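Fructosyl amine:oxygen oxidoreductase (Neosartorya fumigata, PDB 4WCT) catalyses the FAD-dependent oxidation of fructosyl amines by molecular oxygen, and in this way acts as a deglycating enzyme. Local coordinates at residues Ile29-Gly34 and His232-Ser237; Asp51-Asp56 and Gly196-Thr201; Phe368-His373 and Leu380-Gly385. One frame throughout, in Å; residues are numbered along the deposited sequence.

In the fold
The six-stranded sheet of the nucleotide-binding core is built from distant parts of the chain, and the three contacts show how. Near the N terminus, strand 28-31 leads through helix 35-46 to strand 52-56. Contact 2 closes when 196-201 returns to the outer side of that second strand, forming one edge of the sheet. Contact 1 closes later, when 232-237 pairs with 29-34, so contact 2 is nested inside its loop. Contact 3 follows in series: a short hairpin, 368-373 with 380-385, whose second strand bonds to strand 233-236 and whose first forms the other edge of the sheet. All three contacts reach FAD.

Contact 1: Ile29-Gly34 and His232-Ser237; sequences IVIGAG and HRTILS. With FAD (flavin-adenine dinucleotide), chain C.
The Rossmann-type core that carries FAD has its first strand here, where Ile29, Val30 and Ile31 run parallel to Thr234, Ile235 and Leu236, the strand axes 17° apart. The bonds alternate as parallel pairing requires: Ile29 N gives to Arg233 O, Ile29 O receives Ile235 N, and Ile31 N gives to Ile235 O at 2.8 Å. At the end of the pairing Ile31 O is gripped twice by Ser237. The backbone N of Ser237 reaches this oxygen at 2.8 Å, in the carbonyl plane, while OG of the same residue donates to it from above that plane at 3.2 Å. A chi1 of 56° sets the hydroxyl between its own backbone N and carbonyl carbon, which places OG above the carbonyl plane of Ile31, and OG also brushes Val30 CG1 at 3.3 Å.

On the face with Ile29 and Thr234, the two branches of Ile31 part company. CD1 of Ile31 touches Thr234 CG2 at 3.7 Å, the two side chains crossing at a slant, whereas CG2 packs near Leu236 CD1 and also reaches FAD C2A at 3.5 Å, bringing aliphatic carbon against the adenine. Beyond the strand, Gly32 CA lies 3.5 Å from FAD N3A. A water close to Ser237 O and FAD O1P, and weakly bound by Gly34 N, lies between the strand ends and the diphosphate. Gly34 itself is the N-cap of helix 35-46, completing a strand-turn-helix consistent with the GxGxxG glycine pattern of dinucleotide-binding Rossmann folds.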
# COMPACT_ATOMS: atom_id res chain seq x y z
N ILE A 29 -10.65 -0.90 -20.22
CA ILE A 29 -9.34 -0.26 -20.02
C ILE A 29 -9.09 -0.13 -18.52
O ILE A 29 -10.01 0.19 -17.77
CB ILE A 29 -9.27 1.16 -20.65
CG1 ILE A 29 -9.01 1.06 -22.15
CG2 ILE A 29 -8.17 1.99 -20.01
CD1 ILE A 29 -9.48 2.30 -22.87
N VAL A 30 -7.92 -0.59 -18.10
CA VAL A 30 -7.47 -0.41 -16.71
C VAL A 30 -6.34 0.57 -16.73
O VAL A 30 -5.36 0.40 -17.47
CB VAL A 30 -6.93 -1.74 -16.13
CG1 VAL A 30 -6.30 -1.49 -14.75
CG2 VAL A 30 -8.01 -2.83 -16.13
N ILE A 31 -6.52 1.67 -16.00
CA ILE A 31 -5.51 2.69 -15.89
C ILE A 31 -4.70 2.42 -14.61
O ILE A 31 -5.19 2.61 -13.49
CB ILE A 31 -6.13 4.10 -15.83
CG1 ILE A 31 -7.07 4.36 -17.03
CG2 ILE A 31 -5.06 5.16 -15.70
CD1 ILE A 31 -7.93 5.60 -16.87
N GLY A 32 -3.45 2.05 -14.82
CA GLY A 32 -2.51 1.72 -13.76
C GLY A 32 -2.26 0.21 -13.63
O GLY A 32 -3.17 -0.56 -13.26
N ALA A 33 -1.06 -0.18 -13.96
CA ALA A 33 -0.59 -1.60 -13.88
C ALA A 33 0.25 -1.80 -12.61
O ALA A 33 1.39 -2.29 -12.65
CB ALA A 33 0.22 -1.94 -15.11
N GLY A 34 -0.30 -1.35 -11.49
CA GLY A 34 0.34 -1.52 -10.18
C GLY A 34 -0.26 -2.66 -9.38
O GLY A 34 -0.74 -3.65 -9.95
N HIS A 232 -15.62 0.25 -23.47
CA HIS A 232 -16.94 0.17 -22.87
C HIS A 232 -16.94 0.39 -21.37
O HIS A 232 -17.89 0.95 -20.82
CB HIS A 232 -17.59 -1.17 -23.19
CG HIS A 232 -18.05 -1.28 -24.61
ND1 HIS A 232 -17.54 -2.21 -25.49
CD2 HIS A 232 -18.89 -0.50 -25.34
CE1 HIS A 232 -18.06 -2.02 -26.69
NE2 HIS A 232 -18.89 -1.00 -26.62
N ARG A 233 -15.85 -0.01 -20.71
CA ARG A 233 -15.67 0.35 -19.28
C ARG A 233 -14.24 0.75 -19.01
O ARG A 233 -13.33 0.28 -19.68
CB ARG A 233 -15.99 -0.80 -18.36
CG ARG A 233 -17.42 -1.32 -18.39
CD ARG A 233 -18.37 -0.29 -17.81
NE ARG A 233 -19.70 -0.83 -17.58
CZ ARG A 233 -20.62 -0.96 -18.53
NH1 ARG A 233 -20.39 -0.48 -19.75
NH2 ARG A 233 -21.83 -1.43 -18.23
N THR A 234 -14.07 1.74 -18.13
CA THR A 234 -12.74 2.25 -17.77
C THR A 234 -12.58 2.11 -16.27
O THR A 234 -13.48 2.50 -15.49
CB THR A 234 -12.57 3.71 -18.20
OG1 THR A 234 -12.71 3.79 -19.63
CG2 THR A 234 -11.26 4.27 -17.76
N ILE A 235 -11.49 1.45 -15.87
CA ILE A 235 -11.19 1.27 -14.44
C ILE A 235 -9.99 2.13 -14.07
O ILE A 235 -8.92 1.99 -14.67
CB ILE A 235 -10.89 -0.20 -14.13
CG1 ILE A 235 -12.11 -1.07 -14.50
CG2 ILE A 235 -10.54 -0.39 -12.64
CD1 ILE A 235 -11.86 -2.56 -14.32
N LEU A 236 -10.17 3.04 -13.13
CA LEU A 236 -9.09 3.90 -12.69
C LEU A 236 -8.46 3.32 -11.42
O LEU A 236 -9.08 3.35 -10.35
CB LEU A 236 -9.60 5.31 -12.45
CG LEU A 236 -8.60 6.35 -11.92
CD1 LEU A 236 -7.32 6.46 -12.72
CD2 LEU A 236 -9.25 7.73 -11.81
N SER A 237 -7.27 2.75 -11.59
CA SER A 237 -6.50 2.10 -10.49
C SER A 237 -5.07 2.53 -10.56
O SER A 237 -4.16 1.69 -10.57
CB SER A 237 -6.64 0.57 -10.55
OG SER A 237 -6.24 0.04 -11.81
PA FAD C . 0.37 1.35 -6.88
O1A FAD C . 0.83 -0.02 -6.49
O2A FAD C . 1.16 2.56 -6.51
O5B FAD C . 0.17 1.31 -8.44
C5B FAD C . -0.27 2.48 -9.14
C4B FAD C . 0.15 2.34 -10.60
O4B FAD C . -0.48 3.41 -11.38
C3B FAD C . 1.65 2.43 -10.84
O3B FAD C . 2.16 1.29 -11.54
C2B FAD C . 1.81 3.71 -11.67
O2B FAD C . 2.92 3.73 -12.56
C1B FAD C . 0.44 3.81 -12.36
N9A FAD C . 0.14 5.19 -12.79
C8A FAD C . 0.44 6.34 -12.15
N7A FAD C . 0.05 7.40 -12.88
C5A FAD C . -0.59 6.90 -13.97
C6A FAD C . -1.18 7.47 -15.17
N6A FAD C . -1.24 8.81 -15.34
N1A FAD C . -1.62 6.61 -16.11
C2A FAD C . -1.60 5.28 -15.97
N3A FAD C . -1.03 4.69 -14.90
C4A FAD C . -0.52 5.45 -13.91
N1 FAD C . 0.33 -1.96 2.36
C2 FAD C . 0.20 -3.17 3.02
O2 FAD C . -0.79 -3.85 2.78
N3 FAD C . 1.17 -3.63 3.81
C4 FAD C . 2.26 -2.89 4.12
O4 FAD C . 3.19 -3.28 4.87
C4X FAD C . 2.44 -1.60 3.48
N5 FAD C . 3.53 -0.84 3.74
C5X FAD C . 3.78 0.24 2.93
C6 FAD C . 4.99 0.92 3.00
C7 FAD C . 5.19 2.07 2.26
C7M FAD C . 6.51 2.74 2.30
C8 FAD C . 4.13 2.52 1.34
C8M FAD C . 4.29 3.72 0.48
C9 FAD C . 2.97 1.80 1.19
C9A FAD C . 2.73 0.70 1.99
N10 FAD C . 1.52 0.02 1.91
C10 FAD C . 1.39 -1.20 2.57
C1' FAD C . 0.39 0.42 1.07
C2' FAD C . 0.37 -0.27 -0.28
O2' FAD C . 1.68 -0.17 -0.82
C3' FAD C . -0.65 0.44 -1.18
O3' FAD C . -1.88 0.63 -0.47
C4' FAD C . -0.89 -0.34 -2.48
O4' FAD C . 0.35 -0.78 -3.02
C5' FAD C . -1.56 0.61 -3.47
O5' FAD C . -1.84 -0.11 -4.67
P FAD C . -2.33 0.69 -5.97
O1P FAD C . -2.50 -0.31 -7.08
O2P FAD C . -3.48 1.57 -5.53
O3P FAD C . -1.08 1.64 -6.31
O HOH W 1 -2.56 -0.35 -9.80

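Contact 2: Asp51-Asp56 and Gly196-Thr201; sequences DVTVLD and GVRFVT. With FAD (flavin-adenine dinucleotide), chain C.
Strand 52-56 runs parallel to strand 198-201, with axes 4.6 Å apart at their closest and inclined by 17°, and four backbone bonds join them: Arg198 N to Val52 O, Val54 N to Arg198 O, Val200 N to Val54 O and Asp56 N to Val200 O. Where 196-201 begins, a water accepts from Val52 N and lies within bonding distance of Gly196 O, between the two segments just before regular pairing sets in; Gly196 closes the preceding helix 181-194 in a Schellman motif.

Strand 52-56 is the second strand of the Rossmann unit, and its last residue, Asp56, does what an acidic residue in this position classically does: it holds the adenosine ribose.

Among the side chains, Val54 and Phe199 lie side by side and point the same way. Val54 CG2 sits over one face of the ring, 4.1 Å from its centroid and offset toward the rim, in a CH-pi contact, while Val54 CB approaches Phe199 CD2 at 3.6 Å. The same CG2 also touches Val197 CG1 at 3.7 Å. Helix 35-46 packs on this face through Ala41, and Phe189 of helix 181-194 meets the Phe199 ring edge-to-face. On the other face of the sheet Leu55 CD2 lies against Val200 CB at 3.7 Å, and Thr53 CG2 is placed over one face of the Arg198 guanidinium.

The chi1 of -158° carries the carboxylate of Asp56 away from Thr201, toward the cofactor. FAD O2B donates to Asp56 OD1 at 2.7 Å, and FAD O3B donates to Asp56 OD2 at 2.8 Å. Each oxygen has a second donor, His58 N for OD1 and Ala33 N for OD2, so four bonds fix the rotation of the group.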
# COMPACT_ATOMS: atom_id res chain seq x y z
N ASP A 51 -11.11 -8.81 -23.81
CA ASP A 51 -10.64 -7.54 -24.39
C ASP A 51 -10.30 -6.54 -23.31
O ASP A 51 -11.11 -5.69 -22.94
CB ASP A 51 -11.72 -6.97 -25.31
CG ASP A 51 -11.24 -5.75 -26.09
OD1 ASP A 51 -10.08 -5.32 -25.91
OD2 ASP A 51 -12.02 -5.25 -26.90
N VAL A 52 -9.15 -6.78 -22.69
CA VAL A 52 -8.70 -5.92 -21.58
C VAL A 52 -7.36 -5.30 -21.97
O VAL A 52 -6.43 -6.01 -22.37
CB VAL A 52 -8.58 -6.74 -20.29
CG1 VAL A 52 -8.10 -5.86 -19.14
CG2 VAL A 52 -9.88 -7.43 -19.95
N THR A 53 -7.23 -3.99 -21.77
CA THR A 53 -6.02 -3.26 -22.05
C THR A 53 -5.65 -2.46 -20.79
O THR A 53 -6.50 -1.79 -20.25
CB THR A 53 -6.22 -2.26 -23.20
OG1 THR A 53 -6.60 -2.99 -24.37
CG2 THR A 53 -4.93 -1.47 -23.46
N VAL A 54 -4.40 -2.61 -20.35
CA VAL A 54 -3.88 -1.94 -19.18
C VAL A 54 -2.85 -0.90 -19.58
O VAL A 54 -1.95 -1.21 -20.36
CB VAL A 54 -3.22 -2.93 -18.20
CG1 VAL A 54 -2.86 -2.21 -16.89
CG2 VAL A 54 -4.14 -4.10 -17.92
N LEU A 55 -3.04 0.33 -19.13
CA LEU A 55 -2.16 1.44 -19.50
C LEU A 55 -1.32 1.87 -18.28
O LEU A 55 -1.88 2.07 -17.22
CB LEU A 55 -2.97 2.64 -19.95
CG LEU A 55 -3.93 2.43 -21.12
CD1 LEU A 55 -4.84 3.64 -21.32
CD2 LEU A 55 -3.09 2.15 -22.36
N ASP A 56 -0.03 2.05 -18.47
CA ASP A 56 0.83 2.61 -17.39
C ASP A 56 1.96 3.39 -18.01
O ASP A 56 2.54 2.94 -18.99
CB ASP A 56 1.41 1.44 -16.54
CG ASP A 56 1.84 1.87 -15.12
OD1 ASP A 56 2.78 2.67 -15.00
OD2 ASP A 56 1.28 1.32 -14.15
N GLY A 196 -3.92 -13.39 -21.85
CA GLY A 196 -4.30 -12.58 -23.03
C GLY A 196 -4.57 -11.10 -22.82
O GLY A 196 -4.98 -10.39 -23.77
N VAL A 197 -4.33 -10.61 -21.61
CA VAL A 197 -4.49 -9.15 -21.36
C VAL A 197 -3.39 -8.42 -22.11
O VAL A 197 -2.25 -8.87 -22.15
CB VAL A 197 -4.41 -8.86 -19.84
CG1 VAL A 197 -4.42 -7.35 -19.58
CG2 VAL A 197 -5.56 -9.60 -19.16
N ARG A 198 -3.74 -7.26 -22.66
CA ARG A 198 -2.80 -6.43 -23.37
C ARG A 198 -2.32 -5.27 -22.47
O ARG A 198 -3.11 -4.68 -21.77
CB ARG A 198 -3.46 -5.85 -24.61
CG ARG A 198 -2.62 -4.79 -25.30
CD ARG A 198 -2.88 -4.70 -26.80
NE ARG A 198 -2.73 -3.33 -27.31
CZ ARG A 198 -3.74 -2.45 -27.38
NH1 ARG A 198 -4.96 -2.79 -26.95
NH2 ARG A 198 -3.52 -1.24 -27.88
N PHE A 199 -1.02 -5.15 -22.36
CA PHE A 199 -0.38 -4.13 -21.52
C PHE A 199 0.33 -3.14 -22.42
O PHE A 199 1.14 -3.53 -23.27
CB PHE A 199 0.62 -4.78 -20.54
CG PHE A 199 -0.03 -5.48 -19.38
CD1 PHE A 199 -0.40 -6.81 -19.48
CD2 PHE A 199 -0.17 -4.85 -18.17
CE1 PHE A 199 -1.04 -7.44 -18.44
CE2 PHE A 199 -0.73 -5.50 -17.09
CZ PHE A 199 -1.14 -6.81 -17.21
N VAL A 200 -0.04 -1.87 -22.30
CA VAL A 200 0.65 -0.77 -22.97
C VAL A 200 1.34 0.11 -21.92
O VAL A 200 0.67 0.85 -21.17
CB VAL A 200 -0.36 0.07 -23.75
CG1 VAL A 200 0.33 1.27 -24.42
CG2 VAL A 200 -1.09 -0.80 -24.75
N THR A 201 2.63 -0.12 -21.75
CA THR A 201 3.36 0.35 -20.57
C THR A 201 4.67 0.99 -21.01
O THR A 201 5.57 0.32 -21.47
CB THR A 201 3.65 -0.80 -19.57
OG1 THR A 201 4.50 -1.79 -20.18
CG2 THR A 201 2.39 -1.44 -19.08
PA FAD C . 0.37 1.35 -6.88
O1A FAD C . 0.83 -0.02 -6.49
O2A FAD C . 1.16 2.56 -6.51
O5B FAD C . 0.17 1.31 -8.44
C5B FAD C . -0.27 2.48 -9.14
C4B FAD C . 0.15 2.34 -10.60
O4B FAD C . -0.48 3.41 -11.38
C3B FAD C . 1.65 2.43 -10.84
O3B FAD C . 2.16 1.29 -11.54
C2B FAD C . 1.81 3.71 -11.67
O2B FAD C . 2.92 3.73 -12.56
C1B FAD C . 0.44 3.81 -12.36
N9A FAD C . 0.14 5.19 -12.79
C8A FAD C . 0.44 6.34 -12.15
N7A FAD C . 0.05 7.40 -12.88
C5A FAD C . -0.59 6.90 -13.97
C6A FAD C . -1.18 7.47 -15.17
N6A FAD C . -1.24 8.81 -15.34
N1A FAD C . -1.62 6.61 -16.11
C2A FAD C . -1.60 5.28 -15.97
N3A FAD C . -1.03 4.69 -14.90
C4A FAD C . -0.52 5.45 -13.91
N1 FAD C . 0.33 -1.96 2.36
C2 FAD C . 0.20 -3.17 3.02
O2 FAD C . -0.79 -3.85 2.78
N3 FAD C . 1.17 -3.63 3.81
C4 FAD C . 2.26 -2.89 4.12
O4 FAD C . 3.19 -3.28 4.87
C4X FAD C . 2.44 -1.60 3.48
N5 FAD C . 3.53 -0.84 3.74
C5X FAD C . 3.78 0.24 2.93
C6 FAD C . 4.99 0.92 3.00
C7 FAD C . 5.19 2.07 2.26
C7M FAD C . 6.51 2.74 2.30
C8 FAD C . 4.13 2.52 1.34
C8M FAD C . 4.29 3.72 0.48
C9 FAD C . 2.97 1.80 1.19
C9A FAD C . 2.73 0.70 1.99
N10 FAD C . 1.52 0.02 1.91
C10 FAD C . 1.39 -1.20 2.57
C1' FAD C . 0.39 0.42 1.07
C2' FAD C . 0.37 -0.27 -0.28
O2' FAD C . 1.68 -0.17 -0.82
C3' FAD C . -0.65 0.44 -1.18
O3' FAD C . -1.88 0.63 -0.47
C4' FAD C . -0.89 -0.34 -2.48
O4' FAD C . 0.35 -0.78 -3.02
C5' FAD C . -1.56 0.61 -3.47
O5' FAD C . -1.84 -0.11 -4.67
P FAD C . -2.33 0.69 -5.97
O1P FAD C . -2.50 -0.31 -7.08
O2P FAD C . -3.48 1.57 -5.53
O3P FAD C . -1.08 1.64 -6.31
O HOH W 2 -7.48 -9.03 -23.58

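Contact 3: Phe368-His373 and Leu380-Gly385; sequences FLIDRH and LVAVGG. With FAD (flavin-adenine dinucleotide), chain C.
Phe368 leads into a beta hairpin of the FAD-binding core and packs against the end of the returning strand, where Gly384 and Gly385 leave the sheet. Its CB lies 4.1 Å from Val383 O. The ring then turns over toward the glycines, with CG anti to the carbonyl carbon (chi1 -50°), and presents an edge to them. CD1 comes to 3.4 Å from Gly384 O, and CE1, one step farther out, is 3.4 Å from Gly385 O. Both oxygens lie near the ring plane, at the hydrogen-bearing rim. Trp36 and Phe94 meet the same ring edge-to-face, which probably restrains its rotation.

The hairpin itself is antiparallel, its strand axes at 178°. Leu369 and Val383 form a hydrogen-bonded pair, N to O in both directions; Asp371 and Val381 repeat the pattern. Between them Ile370 and Ala382 make a non-hydrogen-bonded pair. Over the face carrying Leu369, the side chains of Leu369 and Val383 lie side by side, Leu369 CD2 touching Val383 CG2 at 3.8 Å, while Leu369 CG meets Val381 CG2 at 4.0 Å. On this face too, the carboxylate of Asp371 is held through OD2 by Trp418 N, with a weak bond from Arg372 N to OD1.

On the opposite face, Leu380 CD1 reaches back against Asp371 C at 3.3 Å, and the Leu380 and Arg372 side chains cross at about a right angle. Ile400 of helix 393-404 packs on both Leu380 and Ala382 here. Past the last pair the chain turns at Gly384 to the cofactor, where Gly385 CA stands 3.5 Å from FAD O3'.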
# COMPACT_ATOMS: atom_id res chain seq x y z
N PHE A 368 -10.95 1.65 1.70
CA PHE A 368 -10.77 1.75 0.27
C PHE A 368 -11.91 2.50 -0.41
O PHE A 368 -12.94 2.80 0.19
CB PHE A 368 -10.63 0.38 -0.35
CG PHE A 368 -9.60 -0.52 0.35
CD1 PHE A 368 -8.38 0.01 0.83
CD2 PHE A 368 -9.81 -1.89 0.42
CE1 PHE A 368 -7.46 -0.81 1.45
CE2 PHE A 368 -8.89 -2.71 1.09
CZ PHE A 368 -7.72 -2.16 1.60
N LEU A 369 -11.68 2.85 -1.65
CA LEU A 369 -12.70 3.53 -2.46
C LEU A 369 -12.83 2.77 -3.77
O LEU A 369 -11.98 2.87 -4.67
CB LEU A 369 -12.33 4.99 -2.66
CG LEU A 369 -13.15 5.81 -3.68
CD1 LEU A 369 -14.64 5.71 -3.39
CD2 LEU A 369 -12.67 7.26 -3.72
N ILE A 370 -13.83 1.90 -3.82
CA ILE A 370 -14.01 1.03 -4.96
C ILE A 370 -15.49 1.08 -5.31
O ILE A 370 -16.32 0.58 -4.56
CB ILE A 370 -13.64 -0.43 -4.65
CG1 ILE A 370 -12.17 -0.55 -4.27
CG2 ILE A 370 -13.91 -1.32 -5.85
CD1 ILE A 370 -11.86 -1.89 -3.67
N ASP A 371 -15.82 1.78 -6.40
CA ASP A 371 -17.22 2.01 -6.76
C ASP A 371 -17.32 2.52 -8.18
O ASP A 371 -16.41 3.11 -8.70
CB ASP A 371 -17.83 3.04 -5.81
CG ASP A 371 -19.36 2.96 -5.73
OD1 ASP A 371 -19.99 2.08 -6.38
OD2 ASP A 371 -19.91 3.75 -4.94
N ARG A 372 -18.50 2.34 -8.77
CA ARG A 372 -18.86 3.03 -9.98
C ARG A 372 -19.16 4.48 -9.71
O ARG A 372 -19.68 4.81 -8.66
CB ARG A 372 -20.05 2.32 -10.64
CG ARG A 372 -19.81 0.82 -10.82
CD ARG A 372 -21.07 0.03 -11.16
NE ARG A 372 -21.75 0.62 -12.31
CZ ARG A 372 -21.86 0.04 -13.50
NH1 ARG A 372 -21.36 -1.18 -13.70
NH2 ARG A 372 -22.47 0.67 -14.50
N HIS A 373 -18.73 5.35 -10.60
CA HIS A 373 -18.92 6.79 -10.42
C HIS A 373 -20.41 7.11 -10.64
O HIS A 373 -21.00 6.70 -11.64
CB HIS A 373 -18.07 7.54 -11.43
CG HIS A 373 -17.94 8.99 -11.14
ND1 HIS A 373 -19.02 9.84 -11.10
CD2 HIS A 373 -16.88 9.73 -10.70
CE1 HIS A 373 -18.64 11.03 -10.67
NE2 HIS A 373 -17.33 11.01 -10.51
N LEU A 380 -15.26 2.95 -13.25
CA LEU A 380 -15.09 2.33 -11.94
C LEU A 380 -13.78 2.83 -11.34
O LEU A 380 -12.78 2.85 -12.03
CB LEU A 380 -15.02 0.83 -12.09
CG LEU A 380 -14.81 0.02 -10.82
CD1 LEU A 380 -16.04 0.04 -9.93
CD2 LEU A 380 -14.49 -1.40 -11.21
N VAL A 381 -13.85 3.40 -10.16
CA VAL A 381 -12.63 3.80 -9.43
C VAL A 381 -12.24 2.69 -8.45
O VAL A 381 -13.08 2.08 -7.81
CB VAL A 381 -12.80 5.17 -8.71
CG1 VAL A 381 -13.14 6.27 -9.71
CG2 VAL A 381 -13.83 5.13 -7.59
N ALA A 382 -10.94 2.46 -8.33
CA ALA A 382 -10.40 1.48 -7.39
C ALA A 382 -9.09 2.03 -6.84
O ALA A 382 -8.02 1.85 -7.41
CB ALA A 382 -10.20 0.12 -8.07
N VAL A 383 -9.26 2.84 -5.80
CA VAL A 383 -8.23 3.71 -5.27
C VAL A 383 -8.32 3.73 -3.74
O VAL A 383 -9.18 3.06 -3.13
CB VAL A 383 -8.34 5.13 -5.85
CG1 VAL A 383 -8.13 5.13 -7.36
CG2 VAL A 383 -9.67 5.76 -5.50
N GLY A 384 -7.40 4.44 -3.12
CA GLY A 384 -7.50 4.71 -1.69
C GLY A 384 -6.95 3.56 -0.86
O GLY A 384 -7.47 3.23 0.22
N GLY A 385 -5.83 2.99 -1.30
CA GLY A 385 -5.15 1.95 -0.52
C GLY A 385 -4.88 2.30 0.94
O GLY A 385 -4.89 1.42 1.79
PA FAD C . 0.37 1.35 -6.88
O1A FAD C . 0.83 -0.02 -6.49
O2A FAD C . 1.16 2.56 -6.51
O5B FAD C . 0.17 1.31 -8.44
C5B FAD C . -0.27 2.48 -9.14
C4B FAD C . 0.15 2.34 -10.60
O4B FAD C . -0.48 3.41 -11.38
C3B FAD C . 1.65 2.43 -10.84
O3B FAD C . 2.16 1.29 -11.54
C2B FAD C . 1.81 3.71 -11.67
O2B FAD C . 2.92 3.73 -12.56
C1B FAD C . 0.44 3.81 -12.36
N9A FAD C . 0.14 5.19 -12.79
C8A FAD C . 0.44 6.34 -12.15
N7A FAD C . 0.05 7.40 -12.88
C5A FAD C . -0.59 6.90 -13.97
C6A FAD C . -1.18 7.47 -15.17
N6A FAD C . -1.24 8.81 -15.34
N1A FAD C . -1.62 6.61 -16.11
C2A FAD C . -1.60 5.28 -15.97
N3A FAD C . -1.03 4.69 -14.90
C4A FAD C . -0.52 5.45 -13.91
N1 FAD C . 0.33 -1.96 2.36
C2 FAD C . 0.20 -3.17 3.02
O2 FAD C . -0.79 -3.85 2.78
N3 FAD C . 1.17 -3.63 3.81
C4 FAD C . 2.26 -2.89 4.12
O4 FAD C . 3.19 -3.28 4.87
C4X FAD C . 2.44 -1.60 3.48
N5 FAD C . 3.53 -0.84 3.74
C5X FAD C . 3.78 0.24 2.93
C6 FAD C . 4.99 0.92 3.00
C7 FAD C . 5.19 2.07 2.26
C7M FAD C . 6.51 2.74 2.30
C8 FAD C . 4.13 2.52 1.34
C8M FAD C . 4.29 3.72 0.48
C9 FAD C . 2.97 1.80 1.19
C9A FAD C . 2.73 0.70 1.99
N10 FAD C . 1.52 0.02 1.91
C10 FAD C . 1.39 -1.20 2.57
C1' FAD C . 0.39 0.42 1.07
C2' FAD C . 0.37 -0.27 -0.28
O2' FAD C . 1.68 -0.17 -0.82
C3' FAD C . -0.65 0.44 -1.18
O3' FAD C . -1.88 0.63 -0.47
C4' FAD C . -0.89 -0.34 -2.48
O4' FAD C . 0.35 -0.78 -3.02
C5' FAD C . -1.56 0.61 -3.47
O5' FAD C . -1.84 -0.11 -4.67
P FAD C . -2.33 0.69 -5.97
O1P FAD C . -2.50 -0.31 -7.08
O2P FAD C . -3.48 1.57 -5.53
O3P FAD C . -1.08 1.64 -6.31